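Local coordinates for protein polyphosphate kinase (Porphyromonas gingivalis, PDB 2O8R) that probably catalyses the reversible transfer of the terminal phosphate of ATP to build long-chain polyphosphate, at residues 376-381 against 403-408; 437-442 against 624-629; 612-617 against 628-633. The protein carries 3 engineered substitutions. All blocks are in the same frame, centred on the assembly; numbering follows the deposited sequence.

Interaction 1 of 3, residues 376-381 against 403-408; sequences TQYRVA and FVELKA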
loop_
_atom_site.group_PDB
_atom_site.type_symbol
_atom_site.label_atom_id
_atom_site.label_comp_id
_atom_site.label_asym_id
_atom_site.label_seq_id
_atom_site.Cartn_x
_atom_site.Cartn_y
_atom_site.Cartn_z
ATOM N N THR A 376 3.697 17.614 -14.952
ATOM C CA THR A 376 4.335 16.354 -15.223
ATOM C C THR A 376 4.323 15.528 -13.937
ATOM O O THR A 376 4.223 16.087 -12.854
ATOM C CB THR A 376 5.753 16.572 -15.771
ATOM O OG1 THR A 376 6.470 17.453 -14.902
ATOM C CG2 THR A 376 5.691 17.213 -17.141
ATOM N N GLN A 377 4.391 14.204 -14.070
ATOM C CA GLN A 377 4.398 13.264 -12.941
ATOM C C GLN A 377 5.161 12.002 -13.351
ATOM O O GLN A 377 4.945 11.490 -14.456
ATOM C CB GLN A 377 2.961 12.879 -12.577
ATOM C CG GLN A 377 2.353 13.635 -11.403
ATOM C CD GLN A 377 2.357 12.837 -10.103
ATOM O OE1 GLN A 377 1.685 13.203 -9.136
ATOM N NE2 GLN A 377 3.110 11.740 -10.077
ATOM N N TYR A 378 6.052 11.505 -12.487
ATOM C CA TYR A 378 6.798 10.274 -12.798
ATOM C C TYR A 378 5.858 9.106 -13.095
ATOM O O TYR A 378 5.898 8.538 -14.184
ATOM C CB TYR A 378 7.774 9.896 -11.685
ATOM C CG TYR A 378 8.406 8.524 -11.879
ATOM C CD1 TYR A 378 9.287 8.279 -12.930
ATOM C CD2 TYR A 378 8.123 7.476 -11.008
ATOM C CE1 TYR A 378 9.863 7.029 -13.112
ATOM C CE2 TYR A 378 8.695 6.220 -11.180
ATOM C CZ TYR A 378 9.566 6.001 -12.234
ATOM O OH TYR A 378 10.132 4.753 -12.408
ATOM N N ARG A 379 5.015 8.775 -12.117
ATOM C CA ARG A 379 3.948 7.791 -12.269
ATOM C C ARG A 379 2.636 8.359 -11.760
ATOM O O ARG A 379 2.626 9.311 -10.982
ATOM C CB ARG A 379 4.245 6.546 -11.434
ATOM C CG ARG A 379 5.010 5.451 -12.135
ATOM C CD ARG A 379 4.885 4.133 -11.385
ATOM N NE ARG A 379 5.321 4.250 -9.995
ATOM C CZ ARG A 379 6.490 3.819 -9.532
ATOM N NH1 ARG A 379 7.353 3.224 -10.343
ATOM N NH2 ARG A 379 6.794 3.978 -8.250
ATOM N N VAL A 380 1.531 7.767 -12.206
ATOM C CA VAL A 380 0.271 7.833 -11.465
ATOM C C VAL A 380 -0.065 6.425 -10.965
ATOM O O VAL A 380 -0.468 5.555 -11.733
ATOM C CB VAL A 380 -0.894 8.471 -12.271
ATOM C CG1 VAL A 380 -0.755 8.185 -13.755
ATOM C CG2 VAL A 380 -2.248 7.998 -11.732
ATOM N N ALA A 381 0.165 6.200 -9.676
ATOM C CA ALA A 381 -0.077 4.896 -9.068
ATOM C C ALA A 381 -0.630 5.028 -7.651
ATOM O O ALA A 381 -1.517 4.282 -7.252
ATOM C CB ALA A 381 1.190 4.082 -9.057
ATOM N N PHE A 403 0.974 14.830 -17.667
ATOM C CA PHE A 403 1.897 14.152 -18.575
ATOM C C PHE A 403 2.788 13.258 -17.786
ATOM O O PHE A 403 3.574 13.740 -16.970
ATOM C CB PHE A 403 2.735 15.156 -19.366
ATOM C CG PHE A 403 1.935 15.935 -20.355
ATOM C CD1 PHE A 403 1.865 15.532 -21.673
ATOM C CD2 PHE A 403 1.207 17.046 -19.953
ATOM C CE1 PHE A 403 1.092 16.238 -22.582
ATOM C CE2 PHE A 403 0.437 17.748 -20.854
ATOM C CZ PHE A 403 0.380 17.346 -22.171
ATOM N N VAL A 404 2.661 11.957 -18.036
ATOM C CA VAL A 404 3.320 10.929 -17.231
ATOM C C VAL A 404 4.389 10.200 -18.038
ATOM O O VAL A 404 4.093 9.603 -19.089
ATOM C CB VAL A 404 2.307 9.877 -16.705
ATOM C CG1 VAL A 404 2.970 8.955 -15.700
ATOM C CG2 VAL A 404 1.085 10.541 -16.092
ATOM N N GLU A 405 5.619 10.218 -17.527
ATOM C CA GLU A 405 6.769 9.660 -18.249
ATOM C C GLU A 405 6.877 8.132 -18.297
ATOM O O GLU A 405 7.833 7.606 -18.871
ATOM C CB GLU A 405 8.081 10.239 -17.718
ATOM C CG GLU A 405 8.332 10.034 -16.232
ATOM C CD GLU A 405 9.758 10.385 -15.812
ATOM O OE1 GLU A 405 10.702 9.667 -16.214
ATOM O OE2 GLU A 405 9.934 11.370 -15.060
ATOM N N LEU A 406 5.913 7.420 -17.716
ATOM C CA LEU A 406 6.038 5.971 -17.615
ATOM C C LEU A 406 5.650 5.198 -18.885
ATOM O O LEU A 406 5.361 5.796 -19.929
ATOM C CB LEU A 406 5.348 5.422 -16.367
ATOM C CG LEU A 406 6.254 4.372 -15.711
ATOM C CD1 LEU A 406 7.366 5.029 -14.881
ATOM C CD2 LEU A 406 5.463 3.322 -14.922
ATOM N N LYS A 407 5.619 3.869 -18.763
ATOM C CA LYS A 407 5.889 2.964 -19.884
ATOM C C LYS A 407 4.694 2.228 -20.500
ATOM O O LYS A 407 3.530 2.490 -20.172
ATOM C CB LYS A 407 6.945 1.923 -19.462
ATOM C CG LYS A 407 8.032 2.435 -18.524
ATOM C CD LYS A 407 9.062 3.286 -19.242
ATOM C CE LYS A 407 9.927 4.029 -18.241
ATOM N NZ LYS A 407 11.263 4.357 -18.803
ATOM N N ALA A 408 5.030 1.310 -21.413
ATOM C CA ALA A 408 4.104 0.371 -22.027
ATOM C C ALA A 408 3.496 -0.512 -20.947
ATOM O O ALA A 408 2.348 -0.305 -20.548
ATOM C CB ALA A 408 4.835 -0.474 -23.055
#
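Gln377 and Val404 lie side by side near the ends of the parallel strands 370-377 and 399-404, which helix 385-395 joins into a beta-alpha-beta unit of the first phospholipase D-like domain. The backbone bonds are few. Gln377 N donates to Phe403 O at 3.0 Å, and Glu405 N makes a weak bond to Gln377 O at 3.4 Å. CA-H...O contacts from Thr376 to Phe403 O and from Val404 to Gln377 O add to this pairing before both strands give way to loops.

Side-chain packing then takes over. Val404 suits its place because its two branches serve different neighbours: CG1, anti to the backbone N (chi1 -171°), lies against Tyr378 O, while CG2 makes an apolar contact with Val380 CG1 at 3.8 Å, the two side chains at about a right angle. Val380 in turn packs on helix 416-425. Leu406 also divides its methyls. CD2 lies 3.5 Å from Arg379 CG, against the aliphatic part of a residue predicted to take part in magnesium binding, and CD1 makes a CH-pi contact over a face of the Tyr378 ring, 4.0 Å from its centroid and 28° off the normal.

Polar groups line the side near the predicted active-site His439. The small hydroxyl of Thr376 is held by Ala440 O and Thr442 N. Glu405 has a long, weak ion pair with Lys441, and its extended chain carries the carboxylate to the edge of the Tyr378 ring, where CD comes within 3.6 Å of Tyr378 CD1 and OE1 lies in the ring plane.

Interaction 2 of 3, residues 437-442 against 624-629; sequences KVHAKT and YNRIET. With SO4 (sulfate ion), chain F.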
loop_
_atom_site.group_PDB
_atom_site.type_symbol
_atom_site.label_atom_id
_atom_site.label_comp_id
_atom_site.label_asym_id
_atom_site.label_seq_id
_atom_site.Cartn_x
_atom_site.Cartn_y
_atom_site.Cartn_z
ATOM N N LYS A 437 10.797 9.987 -23.299
ATOM C CA LYS A 437 10.068 9.946 -22.046
ATOM C C LYS A 437 10.302 11.277 -21.343
ATOM O O LYS A 437 11.424 11.782 -21.322
ATOM C CB LYS A 437 10.449 8.727 -21.196
ATOM C CG LYS A 437 11.938 8.540 -20.903
ATOM C CD LYS A 437 12.259 7.078 -20.560
ATOM C CE LYS A 437 13.486 6.928 -19.651
ATOM N NZ LYS A 437 14.786 7.221 -20.313
ATOM N N VAL A 438 9.233 11.875 -20.823
ATOM C CA VAL A 438 9.315 13.232 -20.281
ATOM C C VAL A 438 9.827 13.215 -18.846
ATOM O O VAL A 438 9.106 12.877 -17.903
ATOM C CB VAL A 438 7.964 13.983 -20.378
ATOM C CG1 VAL A 438 8.049 15.369 -19.741
ATOM C CG2 VAL A 438 7.534 14.099 -21.827
ATOM N N HIS A 439 11.086 13.587 -18.689
ATOM C CA HIS A 439 11.695 13.605 -17.376
ATOM C C HIS A 439 11.518 14.976 -16.725
ATOM O O HIS A 439 11.713 15.119 -15.524
ATOM C CB HIS A 439 13.167 13.210 -17.482
ATOM C CG HIS A 439 13.830 12.998 -16.164
ATOM N ND1 HIS A 439 14.667 13.932 -15.595
ATOM C CD2 HIS A 439 13.768 11.967 -15.290
ATOM C CE1 HIS A 439 15.101 13.481 -14.433
ATOM N NE2 HIS A 439 14.573 12.290 -14.225
ATOM N N ALA A 440 11.135 15.969 -17.527
ATOM C CA ALA A 440 10.889 17.342 -17.061
ATOM C C ALA A 440 10.005 17.415 -15.812
ATOM O O ALA A 440 9.048 16.659 -15.669
ATOM C CB ALA A 440 10.274 18.153 -18.177
ATOM N N LYS A 441 10.335 18.326 -14.907
ATOM C CA LYS A 441 9.611 18.445 -13.642
ATOM C C LYS A 441 8.950 19.827 -13.541
ATOM O O LYS A 441 9.419 20.695 -12.803
ATOM C CB LYS A 441 10.563 18.231 -12.459
ATOM C CG LYS A 441 11.619 17.129 -12.623
ATOM C CD LYS A 441 11.023 15.774 -12.326
ATOM C CE LYS A 441 12.073 14.687 -12.307
ATOM N NZ LYS A 441 11.430 13.357 -12.153
ATOM N N THR A 442 7.866 20.025 -14.288
ATOM C CA THR A 442 7.203 21.319 -14.364
ATOM C C THR A 442 5.704 21.244 -14.080
ATOM O O THR A 442 5.054 20.251 -14.398
ATOM C CB THR A 442 7.372 21.954 -15.757
ATOM O OG1 THR A 442 6.739 21.118 -16.728
ATOM C CG2 THR A 442 8.841 22.101 -16.129
ATOM N N TYR A 624 19.888 13.397 -24.803
ATOM C CA TYR A 624 19.468 12.956 -26.139
ATOM C C TYR A 624 18.153 12.173 -26.216
ATOM O O TYR A 624 17.353 12.395 -27.122
ATOM C CB TYR A 624 20.595 12.172 -26.813
ATOM C CG TYR A 624 21.894 12.948 -26.933
ATOM C CD1 TYR A 624 22.003 14.036 -27.798
ATOM C CD2 TYR A 624 23.010 12.594 -26.180
ATOM C CE1 TYR A 624 23.193 14.750 -27.909
ATOM C CE2 TYR A 624 24.205 13.299 -26.281
ATOM C CZ TYR A 624 24.290 14.374 -27.151
ATOM O OH TYR A 624 25.469 15.074 -27.258
ATOM N N ASN A 625 17.927 11.262 -25.274
ATOM C CA ASN A 625 16.726 10.413 -25.290
ATOM C C ASN A 625 15.479 11.028 -24.652
ATOM O O ASN A 625 14.374 10.907 -25.184
ATOM C CB ASN A 625 17.013 9.066 -24.625
ATOM C CG ASN A 625 18.106 8.300 -25.318
ATOM O OD1 ASN A 625 19.024 8.885 -25.890
ATOM N ND2 ASN A 625 18.016 6.978 -25.275
ATOM N N ARG A 626 15.660 11.672 -23.506
ATOM C CA ARG A 626 14.554 12.230 -22.740
ATOM C C ARG A 626 14.169 13.654 -23.149
ATOM O O ARG A 626 14.966 14.386 -23.739
ATOM C CB ARG A 626 14.914 12.226 -21.247
ATOM C CG ARG A 626 14.788 10.875 -20.578
ATOM C CD ARG A 626 16.114 10.350 -20.099
ATOM N NE ARG A 626 16.512 10.997 -18.852
ATOM C CZ ARG A 626 16.179 10.569 -17.636
ATOM N NH1 ARG A 626 16.597 11.233 -16.565
ATOM N NH2 ARG A 626 15.436 9.480 -17.483
ATOM N N ILE A 627 12.948 14.059 -22.820
ATOM C CA ILE A 627 12.679 15.484 -22.774
ATOM C C ILE A 627 12.889 16.020 -21.348
ATOM O O ILE A 627 12.248 15.579 -20.386
ATOM C CB ILE A 627 11.326 15.871 -23.426
ATOM C CG1 ILE A 627 11.543 16.089 -24.934
ATOM C CG2 ILE A 627 10.740 17.137 -22.790
ATOM C CD1 ILE A 627 10.324 16.535 -25.694
ATOM N N GLU A 628 13.837 16.946 -21.236
ATOM C CA GLU A 628 14.254 17.518 -19.960
ATOM C C GLU A 628 14.053 19.021 -19.984
ATOM O O GLU A 628 13.795 19.605 -21.037
ATOM C CB GLU A 628 15.750 17.262 -19.736
ATOM C CG GLU A 628 16.184 15.820 -19.879
ATOM C CD GLU A 628 16.065 15.019 -18.592
ATOM O OE1 GLU A 628 15.698 15.589 -17.547
ATOM O OE2 GLU A 628 16.360 13.808 -18.627
ATOM N N THR A 629 14.195 19.654 -18.828
ATOM C CA THR A 629 14.198 21.112 -18.770
ATOM C C THR A 629 15.378 21.687 -18.007
ATOM O O THR A 629 15.916 21.064 -17.088
ATOM C CB THR A 629 12.921 21.685 -18.140
ATOM O OG1 THR A 629 12.689 21.065 -16.861
ATOM C CG2 THR A 629 11.744 21.469 -19.057
HETATM S S SO4 F . 15.168 11.473 -10.971
HETATM O O1 SO4 F . 15.341 11.322 -9.528
HETATM O O2 SO4 F . 16.064 10.531 -11.660
HETATM O O3 SO4 F . 13.779 11.184 -11.326
HETATM O O4 SO4 F . 15.418 12.860 -11.352
#
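His439 is gripped by Glu628 and Arg626 across two chain segments joined by a single backbone bridge, Val438 with Ile627. The buried part is tightly knit. Ile627 N donates to Lys437 O at 3.1 Å, and Ile627 O accepts from both His439 N, at 2.9 Å, and Ala440 N. The small Ala440 lets the chains close up, its CB resting 3.7 Å from Thr629 CG2. The His439 ring swings out opposite its own N (chi1 -171°), which carries it to Glu628: ND1 donates to OE1 at 2.8 Å, on its syn side, fixing the ring's rotation. Arg626 NH1 sits 3.1 Å above the ring centre, the guanidinium stacked at 29° to the ring. A weakly bonded salt bridge from Arg626 NE to Glu628 OE2 steadies the stack.

Looser and partly exposed, Lys437 lays NZ alongside Arg626 CD at 3.4 Å. A sulfate, probably from the crystallisation liquor, takes weak bonds from His439 NE2 and Lys441 NZ, the latter buried and held more firmly by Asn465; His597 and Arg599 also bind it. It marks an anion pocket, consistent with phosphate transfer through a predicted phosphohistidine. His439 and Lys441 form the His-x-Lys signature of the phospholipase D superfamily, whose active site lies between paired domains.

Interaction 3 of 3, residues 612-617 against 628-633; sequences FISSAD and ETACPV
Phe612 and Pro632 face each other as a non-hydrogen-bonded pair of two antiparallel strands whose axes lie 158° apart. The phenyl ring meets the proline obliquely, CE1 resting 3.7 Å from Pro632 CD; a residue without an N-H fits here because this pairing asks for none. Ser614 and Ala630 project on the same face as Phe612 and Pro632, and their small side chains suit a separation of 4.2 Å between Ser614 CA and Ala630 CA. Between these pairs, Ile613 and Cys631 exchange two backbone bonds, Ile613 N to Cys631 O and Cys631 N to Ile613 O, and turn their side chains to the opposite face, where Ile613 CD1 also approaches Val633 CG2.

Two serines manage the end of the strand with hydroxyls turned to different tasks. Ser614 OG, trans to its own N (chi1 -167°), donates to Thr629 O at 2.7 Å and accepts from Ala616 N at 2.9 Å, an ST turn that bends the chain out of the strand. Thr629 O is gripped a second time by Ser615 N. Ser615 holds OG between its own N and carbonyl carbon (chi1 71°), where it accepts from Thr629 N at 2.8 Å and donates to Glu628 OE1 at 2.8 Å on the anti lone pair. Ala616 CB packs against Glu628 CD at 3.5 Å. Ser615 OG and Ala616 CB thus act as a second shell, probably positioning the carboxylate that accepts from His439 ND1.

Strand 610-614 runs between 629-632 and 600-603, with Trp601 packing on Ser614 and Ala630. Strand 510-511 borders 629-632 on its other side, and Ile613 and Cys631 pack against strand 474-481, Cys631 also touching helix 484-497.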
loop_
_atom_site.group_PDB
_atom_site.type_symbol
_atom_site.label_atom_id
_atom_site.label_comp_id
_atom_site.label_asym_id
_atom_site.label_seq_id
_atom_site.Cartn_x
_atom_site.Cartn_y
_atom_site.Cartn_z
ATOM N N PHE A 612 21.417 28.216 -13.735
ATOM C CA PHE A 612 20.337 27.364 -14.209
ATOM C C PHE A 612 19.962 26.289 -13.209
ATOM O O PHE A 612 20.811 25.758 -12.495
ATOM C CB PHE A 612 20.696 26.722 -15.535
ATOM C CG PHE A 612 20.828 27.694 -16.660
ATOM C CD1 PHE A 612 19.742 27.973 -17.480
ATOM C CD2 PHE A 612 22.038 28.327 -16.907
ATOM C CE1 PHE A 612 19.861 28.870 -18.525
ATOM C CE2 PHE A 612 22.163 29.223 -17.941
ATOM C CZ PHE A 612 21.075 29.493 -18.753
ATOM N N ILE A 613 18.668 25.990 -13.175
ATOM C CA ILE A 613 18.097 24.903 -12.395
ATOM C C ILE A 613 17.641 23.845 -13.397
ATOM O O ILE A 613 16.916 24.176 -14.350
ATOM C CB ILE A 613 16.902 25.440 -11.560
ATOM C CG1 ILE A 613 17.398 25.951 -10.217
ATOM C CG2 ILE A 613 15.807 24.403 -11.330
ATOM C CD1 ILE A 613 16.335 26.692 -9.459
ATOM N N SER A 614 18.075 22.590 -13.218
ATOM C CA SER A 614 17.699 21.555 -14.193
ATOM C C SER A 614 17.026 20.291 -13.687
ATOM O O SER A 614 17.138 19.916 -12.522
ATOM C CB SER A 614 18.887 21.160 -15.065
ATOM O OG SER A 614 18.424 20.405 -16.178
ATOM N N SER A 615 16.325 19.636 -14.608
ATOM C CA SER A 615 15.771 18.307 -14.387
ATOM C C SER A 615 16.762 17.234 -14.816
ATOM O O SER A 615 16.650 16.085 -14.409
ATOM C CB SER A 615 14.468 18.136 -15.170
ATOM O OG SER A 615 14.729 18.049 -16.556
ATOM N N ALA A 616 17.742 17.616 -15.627
ATOM C CA ALA A 616 18.688 16.654 -16.185
ATOM C C ALA A 616 20.044 16.633 -15.492
ATOM O O ALA A 616 20.570 17.678 -15.108
ATOM C CB ALA A 616 18.885 16.921 -17.669
ATOM N N ASP A 617 20.590 15.431 -15.328
ATOM C CA ASP A 617 22.028 15.229 -15.157
ATOM C C ASP A 617 22.602 15.153 -16.558
ATOM O O ASP A 617 21.857 15.060 -17.520
ATOM C CB ASP A 617 22.314 13.906 -14.470
ATOM C CG ASP A 617 21.534 13.729 -13.206
ATOM O OD1 ASP A 617 21.599 14.624 -12.346
ATOM O OD2 ASP A 617 20.863 12.690 -13.070
ATOM N N GLU A 628 13.837 16.946 -21.236
ATOM C CA GLU A 628 14.254 17.518 -19.960
ATOM C C GLU A 628 14.053 19.021 -19.984
ATOM O O GLU A 628 13.795 19.605 -21.037
ATOM C CB GLU A 628 15.750 17.262 -19.736
ATOM C CG GLU A 628 16.184 15.820 -19.879
ATOM C CD GLU A 628 16.065 15.019 -18.592
ATOM O OE1 GLU A 628 15.698 15.589 -17.547
ATOM O OE2 GLU A 628 16.360 13.808 -18.627
ATOM N N THR A 629 14.195 19.654 -18.828
ATOM C CA THR A 629 14.198 21.112 -18.770
ATOM C C THR A 629 15.378 21.687 -18.007
ATOM O O THR A 629 15.916 21.064 -17.088
ATOM C CB THR A 629 12.921 21.685 -18.140
ATOM O OG1 THR A 629 12.689 21.065 -16.861
ATOM C CG2 THR A 629 11.744 21.469 -19.057
ATOM N N ALA A 630 15.775 22.889 -18.408
ATOM C CA ALA A 630 16.634 23.718 -17.587
ATOM C C ALA A 630 16.112 25.142 -17.658
ATOM O O ALA A 630 15.632 25.597 -18.703
ATOM C CB ALA A 630 18.076 23.642 -18.046
ATOM N N CYS A 631 16.202 25.841 -16.535
ATOM C CA CYS A 631 15.640 27.170 -16.425
ATOM C C CYS A 631 16.618 28.161 -15.801
ATOM O O CYS A 631 17.241 27.857 -14.781
ATOM C CB CYS A 631 14.392 27.107 -15.581
ATOM S SG CYS A 631 13.357 28.517 -15.783
ATOM N N PRO A 632 16.775 29.341 -16.437
ATOM C CA PRO A 632 17.503 30.475 -15.890
ATOM C C PRO A 632 16.816 31.028 -14.663
ATOM O O PRO A 632 15.588 31.146 -14.634
ATOM C CB PRO A 632 17.414 31.519 -17.004
ATOM C CG PRO A 632 16.241 31.137 -17.781
ATOM C CD PRO A 632 16.274 29.644 -17.784
ATOM N N VAL A 633 17.615 31.352 -13.657
ATOM C CA VAL A 633 17.135 32.044 -12.493
ATOM C C VAL A 633 17.355 33.524 -12.800
ATOM O O VAL A 633 18.485 34.001 -12.771
ATOM C CB VAL A 633 17.938 31.607 -11.277
ATOM C CG1 VAL A 633 17.436 32.283 -10.007
ATOM C CG2 VAL A 633 17.879 30.105 -11.147
#

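How the interactions relate
From the N terminus, interaction 1 closes first, bringing strand 399-404 beside strand 370-377 after helix 385-395. The chain then passes through residues 437-442, which open interaction 2; this closes some 180 residues later at 624-629, spanning the rest of the first and most of the second phospholipase D-like domain. Interaction 3 is a short local closure, from 612-617 to 628-633 around helix 620-624. It starts inside the long span of interaction 2 and ends on the same stretch, sharing Glu628 and Thr629. Interaction 2 touches both others: Thr376 joins it to interaction 1, and Ser615 packs near His439 and Lys441. Interaction 2 ties the two C-terminal domains together at the predicted active site, with interaction 1 within the first and interaction 3 within the second.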